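Local atomic coordinates of putative uncharacterized protein (Leishmania major, PDB entry 3M3I), a protein that is of unknown function but belongs to the cupin superfamily, built around a beta barrel of antiparallel strands. Residues Q194-Y199 / A204-M209. Sequence-based numbering, arbitrary orientation.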
loop_
_atom_site.group_PDB
_atom_site.type_symbol
_atom_site.label_atom_id
_atom_site.label_comp_id
_atom_site.label_asym_id
_atom_site.label_seq_id
_atom_site.Cartn_x
_atom_site.Cartn_y
_atom_site.Cartn_z
ATOM N N GLN A 194 15.684 -28.137 -4.161
ATOM C CA GLN A 194 14.338 -28.350 -4.629
ATOM C C GLN A 194 14.123 -27.600 -5.950
ATOM O O GLN A 194 13.673 -28.199 -6.940
ATOM C CB GLN A 194 13.363 -27.866 -3.564
ATOM C CG GLN A 194 11.891 -27.934 -3.957
ATOM C CD GLN A 194 11.027 -27.158 -2.998
ATOM O OE1 GLN A 194 11.523 -26.339 -2.232
ATOM N NE2 GLN A 194 9.721 -27.422 -3.022
ATOM N N LEU A 195 14.449 -26.306 -5.971
ATOM C CA LEU A 195 14.181 -25.448 -7.151
ATOM C C LEU A 195 15.113 -25.775 -8.318
ATOM O O LEU A 195 14.697 -25.736 -9.471
ATOM C CB LEU A 195 14.277 -23.960 -6.801
ATOM C CG LEU A 195 13.243 -23.377 -5.827
ATOM C CD1 LEU A 195 13.572 -21.924 -5.451
ATOM C CD2 LEU A 195 11.830 -23.470 -6.379
ATOM N N MET A 196 16.368 -26.100 -8.026
ATOM C CA MET A 196 17.296 -26.543 -9.072
ATOM C C MET A 196 16.806 -27.777 -9.833
ATOM O O MET A 196 17.152 -27.964 -10.999
ATOM C CB MET A 196 18.684 -26.824 -8.487
ATOM C CG MET A 196 19.447 -25.555 -8.119
ATOM S SD MET A 196 19.625 -24.442 -9.515
ATOM C CE MET A 196 20.968 -25.238 -10.393
ATOM N N GLU A 197 16.009 -28.617 -9.180
ATOM C CA GLU A 197 15.399 -29.760 -9.856
ATOM C C GLU A 197 14.344 -29.336 -10.883
ATOM O O GLU A 197 14.227 -29.973 -11.931
ATOM C CB GLU A 197 14.789 -30.732 -8.843
ATOM C CG GLU A 197 15.831 -31.500 -8.041
ATOM C CD GLU A 197 16.480 -32.639 -8.833
ATOM O OE1 GLU A 197 15.748 -33.509 -9.341
ATOM O OE2 GLU A 197 17.726 -32.672 -8.940
ATOM N N LEU A 198 13.594 -28.268 -10.597
ATOM C CA LEU A 198 12.534 -27.809 -11.503
ATOM C C LEU A 198 12.937 -26.675 -12.471
ATOM O O LEU A 198 12.581 -26.736 -13.650
ATOM C CB LEU A 198 11.297 -27.377 -10.706
ATOM C CG LEU A 198 10.401 -28.472 -10.136
ATOM C CD1 LEU A 198 9.095 -27.880 -9.647
ATOM C CD2 LEU A 198 10.128 -29.569 -11.167
ATOM N N TYR A 199 13.635 -25.645 -11.982
ATOM C CA TYR A 199 13.943 -24.450 -12.794
ATOM C C TYR A 199 15.454 -24.106 -12.830
ATOM O O TYR A 199 15.879 -23.081 -12.312
ATOM C CB TYR A 199 13.091 -23.242 -12.318
ATOM C CG TYR A 199 11.663 -23.626 -11.950
ATOM C CD1 TYR A 199 10.788 -24.129 -12.903
ATOM C CD2 TYR A 199 11.204 -23.513 -10.639
ATOM C CE1 TYR A 199 9.490 -24.507 -12.559
ATOM C CE2 TYR A 199 9.914 -23.893 -10.283
ATOM C CZ TYR A 199 9.054 -24.385 -11.245
ATOM O OH TYR A 199 7.774 -24.761 -10.880
ATOM N N ALA A 204 21.388 -18.782 -10.911
ATOM C CA ALA A 204 21.984 -17.637 -10.215
ATOM C C ALA A 204 21.042 -17.022 -9.168
ATOM O O ALA A 204 21.439 -16.824 -8.019
ATOM C CB ALA A 204 22.429 -16.593 -11.211
ATOM N N VAL A 205 19.807 -16.717 -9.554
ATOM C CA VAL A 205 18.822 -16.199 -8.593
ATOM C C VAL A 205 18.506 -17.272 -7.542
ATOM O O VAL A 205 18.345 -16.959 -6.362
ATOM C CB VAL A 205 17.510 -15.693 -9.279
ATOM C CG1 VAL A 205 16.947 -16.729 -10.220
ATOM C CG2 VAL A 205 16.446 -15.322 -8.238
ATOM N N ILE A 206 18.459 -18.538 -7.960
ATOM C CA ILE A 206 18.150 -19.618 -7.024
ATOM C C ILE A 206 19.222 -19.705 -5.925
ATOM O O ILE A 206 18.888 -19.643 -4.742
ATOM C CB ILE A 206 17.976 -20.970 -7.725
ATOM C CG1 ILE A 206 16.683 -20.979 -8.543
ATOM C CG2 ILE A 206 17.929 -22.113 -6.702
ATOM C CD1 ILE A 206 16.611 -22.129 -9.539
ATOM N N LYS A 207 20.487 -19.820 -6.317
ATOM C CA LYS A 207 21.588 -19.886 -5.353
ATOM C C LYS A 207 21.798 -18.599 -4.548
ATOM O O LYS A 207 22.334 -18.645 -3.459
ATOM C CB LYS A 207 22.896 -20.308 -6.045
ATOM C CG LYS A 207 22.958 -21.824 -6.306
ATOM C CD LYS A 207 24.215 -22.241 -7.028
ATOM C CE LYS A 207 24.296 -23.767 -7.123
ATOM N NZ LYS A 207 25.669 -24.259 -7.482
ATOM N N GLN A 208 21.374 -17.459 -5.090
ATOM C CA GLN A 208 21.451 -16.172 -4.398
ATOM C C GLN A 208 20.300 -16.021 -3.417
ATOM O O GLN A 208 20.521 -15.606 -2.292
ATOM C CB GLN A 208 21.428 -15.015 -5.410
ATOM C CG GLN A 208 21.418 -13.579 -4.800
ATOM C CD GLN A 208 21.380 -12.484 -5.867
ATOM O OE1 GLN A 208 21.846 -12.681 -7.001
ATOM N NE2 GLN A 208 20.821 -11.328 -5.517
ATOM N N MET A 209 19.080 -16.378 -3.828
ATOM C CA MET A 209 17.865 -16.036 -3.047
ATOM C C MET A 209 17.117 -17.171 -2.357
ATOM O O MET A 209 16.202 -16.893 -1.595
ATOM C CB MET A 209 16.872 -15.268 -3.925
ATOM C CG MET A 209 17.404 -13.938 -4.469
ATOM S SD MET A 209 17.893 -12.777 -3.172
ATOM C CE MET A 209 16.371 -12.615 -2.232
#
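L195 O receives the backbone N of Y199 at 2.7 Å and, more weakly, that of L198, as the chain leaves helix 192-198 close to I206 of helix 203-209. These two short helices follow strand 188-189 at the C-terminal end of the cupin fold, joined by a brief connection; the side-chain packing is apolar, and no hydrogen bond crosses between the helices. I206 carries its side of the interface with both branches. Its CG1 stands opposite the carbonyl carbon (chi1 -70°) and the chain continues extended, so that CD1 reaches the neighbouring helix while CG2 spreads beside it. L195 offers CB to both methyls, coming within 4.0 Å of I206 CD1 and almost as close to CG2; the rest of its isobutyl group is directed into the protein, against L75, F190 and A210. M196 meets the same two branches from a different position on its helix, its side chain running aslant to that of I206. Its chi1 of -73° carries M196 CG to 4.0 Å from I206 CG2, and the bend at chi2 (-57°) swings SD to the isoleucine methyls, while CE points away from them. The isoleucine rests on both the buried leucine and the partly exposed methionine, and it also touches Q192 earlier on the partner helix. Y199 O lies 3.0 Å from I206 CD1, an approach too short for a relaxed contact and therefore doubtful in detail. The Y199 ring itself turns away from I206: one face receives CB of L198, and the ring meets that of Y128. On the second helix, M209 is backbone hydrogen-bonded to L75, and its side chain rests on H95 of strand 92-98. At the outer side of the contact, M196 SD sits 3.8 Å from I206 CD1.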